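Local coordinates for GRMZM2G135359 pseudokinase (PDB 6CPY), which forms the kinase-like domain of a membrane-bound receptor-like pseudokinase from maize and may bind ATP, at residues A[66-80]-A[113-125]. Sequence-based numbering, arbitrary orientation.
Sequences EIAVASSLVTSAKDW and EHPFTRVMVFEYA
Ala70 O accepts a hydrogen bond from Met120 N, in the carbonyl plane at 2.9 Å, and Val119 CA, 3.1 Å from Ala70 O, adds a weaker CA-H...O contact. This illustrates how 66-72 and 117-123, neighbouring inner strands of the antiparallel five-stranded sheet of a kinase N-lobe, are zipped. Ala68 and Phe122 form another hydrogen-bonded pair, and Ser72 N reaches Arg118 O; a water joins Ser71 OG to Arg118 N. Val69, Val119 and Val121 share one sheet face with helix 34-40 beside them; on the other, Ala70 CB meets the Phe122 ring at its edge, 4.0 Å from CE2. By sequence, Ala70 probably occupies the place of the usual VAIK lysine, and Phe122 that of the gatekeeper.

Beyond the strands the contact becomes aromatic and charged. One face of the Trp80 indole receives Phe116 CZ, 3.4 Å from Trp80 CG, and Arg118 CG. Chi1 (-71°) sets Arg118 CG, anti to the carbonyl carbon, over the six-membered ring; the bend at chi2 (-68°) carries the guanidinium to the five-membered ring of Trp80, Arg118 CZ lying off-centre, 4.5 Å from its centroid, as a cation-pi partner. Arg118 NH2 meets the syn lone pair of Glu113 OE2 at 2.7 Å; Glu85, in helix 82-96, accepts from Trp80 NE1 and pairs with Arg118 NE, as does Glu111. Were Trp80 replaced by an alanine, Phe116 CZ and the arginine methylenes would probably lose their indole cover, and Glu85 one of its donors. Laid against the indole among three carboxylates, the guanidinium is held in one orientation and likely keeps them ionised.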
loop_
_atom_site.group_PDB
_atom_site.type_symbol
_atom_site.label_atom_id
_atom_site.label_comp_id
_atom_site.label_asym_id
_atom_site.label_seq_id
_atom_site.Cartn_x
_atom_site.Cartn_y
_atom_site.Cartn_z
ATOM N N GLU A 66 -14.959 6.030 -8.861
ATOM C CA GLU A 66 -14.098 7.042 -8.275
ATOM C C GLU A 66 -12.640 6.602 -8.404
ATOM O O GLU A 66 -12.331 5.412 -8.287
ATOM C CB GLU A 66 -14.487 7.291 -6.821
ATOM C CG GLU A 66 -15.855 7.950 -6.694
ATOM C CD GLU A 66 -16.254 8.163 -5.249
ATOM O OE1 GLU A 66 -15.834 9.168 -4.628
ATOM O OE2 GLU A 66 -16.978 7.302 -4.732
ATOM N N ILE A 67 -11.761 7.563 -8.640
ATOM C CA ILE A 67 -10.354 7.286 -8.908
ATOM C C ILE A 67 -9.450 8.205 -8.120
ATOM O O ILE A 67 -9.814 9.329 -7.756
ATOM C CB ILE A 67 -10.015 7.412 -10.418
ATOM C CG1 ILE A 67 -10.401 8.788 -10.967
ATOM C CG2 ILE A 67 -10.721 6.318 -11.207
ATOM C CD1 ILE A 67 -10.037 9.010 -12.423
ATOM N N ALA A 68 -8.252 7.711 -7.859
ATOM C CA ALA A 68 -7.189 8.521 -7.336
ATOM C C ALA A 68 -6.129 8.528 -8.417
ATOM O O ALA A 68 -5.658 7.464 -8.844
ATOM C CB ALA A 68 -6.647 7.928 -6.051
ATOM N N VAL A 69 -5.757 9.725 -8.844
ATOM C CA VAL A 69 -4.838 9.890 -9.955
ATOM C C VAL A 69 -3.497 10.344 -9.419
ATOM O O VAL A 69 -3.404 11.398 -8.804
ATOM C CB VAL A 69 -5.403 10.903 -10.952
ATOM C CG1 VAL A 69 -4.417 11.169 -12.078
ATOM C CG2 VAL A 69 -6.738 10.395 -11.478
ATOM N N ALA A 70 -2.466 9.528 -9.638
ATOM C CA ALA A 70 -1.109 9.853 -9.221
ATOM C C ALA A 70 -0.419 10.509 -10.403
ATOM O O ALA A 70 -0.322 9.904 -11.472
ATOM C CB ALA A 70 -0.359 8.597 -8.796
ATOM N N SER A 71 0.066 11.736 -10.200
ATOM C CA SER A 71 0.609 12.551 -11.276
ATOM C C SER A 71 2.033 12.948 -10.934
ATOM O O SER A 71 2.316 13.379 -9.807
ATOM C CB SER A 71 -0.248 13.809 -11.479
ATOM O OG SER A 71 0.242 14.634 -12.536
ATOM N N SER A 72 2.925 12.802 -11.911
ATOM C CA SER A 72 4.314 13.194 -11.759
ATOM C C SER A 72 4.423 14.670 -11.406
ATOM O O SER A 72 3.585 15.476 -11.801
ATOM C CB SER A 72 5.079 12.928 -13.066
ATOM O OG SER A 72 6.451 13.296 -12.939
ATOM N N LEU A 73 5.471 15.016 -10.674
ATOM C CA LEU A 73 5.769 16.409 -10.368
ATOM C C LEU A 73 6.436 17.104 -11.559
ATOM O O LEU A 73 6.507 18.330 -11.595
ATOM C CB LEU A 73 6.669 16.503 -9.139
ATOM C CG LEU A 73 6.150 15.816 -7.870
ATOM C CD1 LEU A 73 7.189 15.907 -6.755
ATOM C CD2 LEU A 73 4.822 16.416 -7.440
ATOM N N VAL A 74 6.920 16.316 -12.520
ATOM C CA VAL A 74 7.566 16.842 -13.727
ATOM C C VAL A 74 6.565 17.613 -14.591
ATOM O O VAL A 74 5.498 17.095 -14.912
ATOM C CB VAL A 74 8.208 15.699 -14.541
ATOM C CG1 VAL A 74 8.749 16.201 -15.876
ATOM C CG2 VAL A 74 9.314 15.043 -13.730
ATOM N N THR A 75 6.925 18.841 -14.972
ATOM C CA THR A 75 6.012 19.759 -15.667
ATOM C C THR A 75 6.408 20.086 -17.128
ATOM O O THR A 75 5.757 20.906 -17.783
ATOM C CB THR A 75 5.888 21.083 -14.878
ATOM O OG1 THR A 75 7.121 21.808 -14.935
ATOM C CG2 THR A 75 5.554 20.813 -13.413
ATOM N N SER A 76 7.459 19.445 -17.635
ATOM C CA SER A 76 7.949 19.706 -18.983
ATOM C C SER A 76 8.646 18.465 -19.495
ATOM O O SER A 76 9.298 17.761 -18.721
ATOM C CB SER A 76 8.933 20.895 -18.990
ATOM O OG SER A 76 9.688 20.930 -20.196
ATOM N N ALA A 77 8.525 18.211 -20.796
ATOM C CA ALA A 77 9.262 17.134 -21.455
ATOM C C ALA A 77 10.786 17.300 -21.308
ATOM O O ALA A 77 11.526 16.323 -21.390
ATOM C CB ALA A 77 8.883 17.062 -22.930
ATOM N N LYS A 78 11.247 18.533 -21.103
ATOM C CA LYS A 78 12.675 18.801 -20.902
ATOM C C LYS A 78 13.212 18.208 -19.599
ATOM O O LYS A 78 14.412 17.987 -19.463
ATOM C CB LYS A 78 12.932 20.307 -20.888
ATOM N N ASP A 79 12.322 17.979 -18.638
ATOM C CA ASP A 79 12.710 17.499 -17.315
ATOM C C ASP A 79 12.449 15.993 -17.156
ATOM O O ASP A 79 12.629 15.441 -16.077
ATOM C CB ASP A 79 11.938 18.280 -16.253
ATOM C CG ASP A 79 12.114 19.798 -16.377
ATOM O OD1 ASP A 79 13.163 20.253 -16.873
ATOM O OD2 ASP A 79 11.193 20.543 -15.977
ATOM N N TRP A 80 12.028 15.335 -18.231
ATOM C CA TRP A 80 11.709 13.910 -18.223
ATOM C C TRP A 80 12.743 13.136 -19.043
ATOM O O TRP A 80 12.897 13.382 -20.229
ATOM C CB TRP A 80 10.328 13.731 -18.841
ATOM C CG TRP A 80 9.748 12.348 -18.796
ATOM C CD1 TRP A 80 9.630 11.482 -19.831
ATOM C CD2 TRP A 80 9.155 11.708 -17.662
ATOM N NE1 TRP A 80 9.004 10.331 -19.418
ATOM C CE2 TRP A 80 8.698 10.445 -18.089
ATOM C CE3 TRP A 80 8.954 12.085 -16.331
ATOM C CZ2 TRP A 80 8.069 9.545 -17.229
ATOM C CZ3 TRP A 80 8.321 11.189 -15.471
ATOM C CH2 TRP A 80 7.884 9.935 -15.929
ATOM N N GLU A 113 1.700 14.458 -24.214
ATOM C CA GLU A 113 2.828 15.387 -24.340
ATOM C C GLU A 113 2.405 16.838 -24.237
ATOM O O GLU A 113 3.215 17.677 -23.850
ATOM C CB GLU A 113 3.572 15.168 -25.663
ATOM C CG GLU A 113 4.262 13.816 -25.787
ATOM C CD GLU A 113 5.176 13.519 -24.607
ATOM O OE1 GLU A 113 6.031 14.373 -24.274
ATOM O OE2 GLU A 113 5.024 12.432 -24.005
ATOM N N HIS A 114 1.152 17.140 -24.583
ATOM C CA HIS A 114 0.672 18.522 -24.622
ATOM C C HIS A 114 -0.642 18.730 -23.861
ATOM O O HIS A 114 -1.707 18.380 -24.383
ATOM C CB HIS A 114 0.490 18.946 -26.088
ATOM C CG HIS A 114 1.644 18.578 -26.963
ATOM N ND1 HIS A 114 1.574 17.583 -27.912
ATOM C CD2 HIS A 114 2.906 19.063 -27.020
ATOM C CE1 HIS A 114 2.743 17.469 -28.518
ATOM N NE2 HIS A 114 3.569 18.357 -27.994
ATOM N N PRO A 115 -0.597 19.272 -22.641
ATOM C CA PRO A 115 0.632 19.569 -21.904
ATOM C C PRO A 115 1.226 18.307 -21.291
ATOM O O PRO A 115 0.596 17.247 -21.323
ATOM C CB PRO A 115 0.153 20.506 -20.804
ATOM C CG PRO A 115 -1.241 20.066 -20.544
ATOM C CD PRO A 115 -1.792 19.636 -21.862
ATOM N N PHE A 116 2.418 18.430 -20.720
ATOM C CA PHE A 116 3.154 17.243 -20.294
ATOM C C PHE A 116 2.408 16.529 -19.165
ATOM O O PHE A 116 2.081 17.139 -18.148
ATOM C CB PHE A 116 4.566 17.586 -19.853
ATOM C CG PHE A 116 5.375 16.376 -19.522
ATOM C CD1 PHE A 116 5.928 15.615 -20.533
ATOM C CD2 PHE A 116 5.522 15.965 -18.212
ATOM C CE1 PHE A 116 6.649 14.469 -20.243
ATOM C CE2 PHE A 116 6.249 14.820 -17.910
ATOM C CZ PHE A 116 6.806 14.080 -18.928
ATOM N N THR A 117 2.131 15.244 -19.376
ATOM C CA THR A 117 1.313 14.447 -18.461
ATOM C C THR A 117 1.910 13.054 -18.307
ATOM O O THR A 117 2.130 12.356 -19.290
ATOM C CB THR A 117 -0.112 14.274 -19.024
ATOM O OG1 THR A 117 -0.640 15.550 -19.413
ATOM C CG2 THR A 117 -1.042 13.611 -18.007
ATOM N N ARG A 118 2.161 12.645 -17.069
ATOM C CA ARG A 118 2.519 11.264 -16.800
ATOM C C ARG A 118 1.765 10.862 -15.551
ATOM O O ARG A 118 2.152 11.235 -14.444
ATOM C CB ARG A 118 4.030 11.121 -16.597
ATOM C CG ARG A 118 4.868 11.295 -17.856
ATOM C CD ARG A 118 4.635 10.160 -18.836
ATOM N NE ARG A 118 5.504 10.230 -20.001
ATOM C CZ ARG A 118 5.364 11.090 -21.013
ATOM N NH1 ARG A 118 4.399 12.004 -21.013
ATOM N NH2 ARG A 118 6.223 11.050 -22.028
ATOM N N VAL A 119 0.644 10.175 -15.736
ATOM C CA VAL A 119 -0.186 9.770 -14.594
ATOM C C VAL A 119 -0.538 8.295 -14.605
ATOM O O VAL A 119 -0.516 7.613 -15.647
ATOM C CB VAL A 119 -1.496 10.602 -14.423
ATOM C CG1 VAL A 119 -1.281 12.098 -14.626
ATOM C CG2 VAL A 119 -2.626 10.065 -15.263
ATOM N N MET A 120 -0.903 7.821 -13.419
ATOM C CA MET A 120 -1.396 6.482 -13.201
ATOM C C MET A 120 -2.690 6.625 -12.432
ATOM O O MET A 120 -2.788 7.452 -11.520
ATOM C CB MET A 120 -0.372 5.650 -12.410
ATOM C CG MET A 120 0.868 5.357 -13.242
ATOM S SD MET A 120 2.096 4.352 -12.397
ATOM C CE MET A 120 3.543 4.708 -13.403
ATOM N N VAL A 121 -3.685 5.849 -12.837
ATOM C CA VAL A 121 -5.032 5.957 -12.311
ATOM C C VAL A 121 -5.306 4.750 -11.414
ATOM O O VAL A 121 -5.252 3.608 -11.864
ATOM C CB VAL A 121 -6.068 5.999 -13.450
ATOM C CG1 VAL A 121 -7.492 6.079 -12.902
ATOM C CG2 VAL A 121 -5.765 7.138 -14.401
ATOM N N PHE A 122 -5.643 5.019 -10.150
ATOM C CA PHE A 122 -5.848 3.964 -9.176
ATOM C C PHE A 122 -7.251 3.981 -8.608
ATOM O O PHE A 122 -7.957 4.993 -8.685
ATOM C CB PHE A 122 -4.866 4.131 -8.026
ATOM C CG PHE A 122 -3.443 3.897 -8.410
ATOM C CD1 PHE A 122 -2.931 2.606 -8.466
ATOM C CD2 PHE A 122 -2.607 4.960 -8.694
ATOM C CE1 PHE A 122 -1.615 2.386 -8.817
ATOM C CE2 PHE A 122 -1.295 4.746 -9.040
ATOM C CZ PHE A 122 -0.796 3.460 -9.101
ATOM N N GLU A 123 -7.637 2.857 -8.014
ATOM C CA GLU A 123 -8.868 2.792 -7.214
ATOM C C GLU A 123 -8.831 3.844 -6.116
ATOM O O GLU A 123 -7.776 4.102 -5.535
ATOM C CB GLU A 123 -9.019 1.424 -6.561
ATOM C CG GLU A 123 -9.340 0.308 -7.528
ATOM C CD GLU A 123 -9.342 -1.062 -6.875
ATOM O OE1 GLU A 123 -8.626 -1.248 -5.861
ATOM O OE2 GLU A 123 -10.021 -1.961 -7.415
ATOM N N TYR A 124 -9.988 4.448 -5.821
ATOM C CA TYR A 124 -10.101 5.452 -4.751
ATOM C C TYR A 124 -10.535 4.778 -3.462
ATOM O O TYR A 124 -11.472 3.996 -3.482
ATOM C CB TYR A 124 -11.173 6.485 -5.104
ATOM C CG TYR A 124 -11.484 7.476 -4.003
ATOM C CD1 TYR A 124 -10.530 8.393 -3.587
ATOM C CD2 TYR A 124 -12.745 7.529 -3.410
ATOM C CE1 TYR A 124 -10.800 9.307 -2.583
ATOM C CE2 TYR A 124 -13.033 8.468 -2.426
ATOM C CZ TYR A 124 -12.054 9.350 -2.020
ATOM O OH TYR A 124 -12.302 10.282 -1.031
ATOM N N ALA A 125 -9.881 5.116 -2.356
ATOM C CA ALA A 125 -10.257 4.604 -1.026
ATOM C C ALA A 125 -10.827 5.756 -0.202
ATOM O O ALA A 125 -10.104 6.685 0.120
ATOM C CB ALA A 125 -9.045 4.021 -0.335
HETATM O O HOH W 1 -12.461 2.807 -7.438
HETATM O O HOH W 2 1.590 14.546 -14.894
#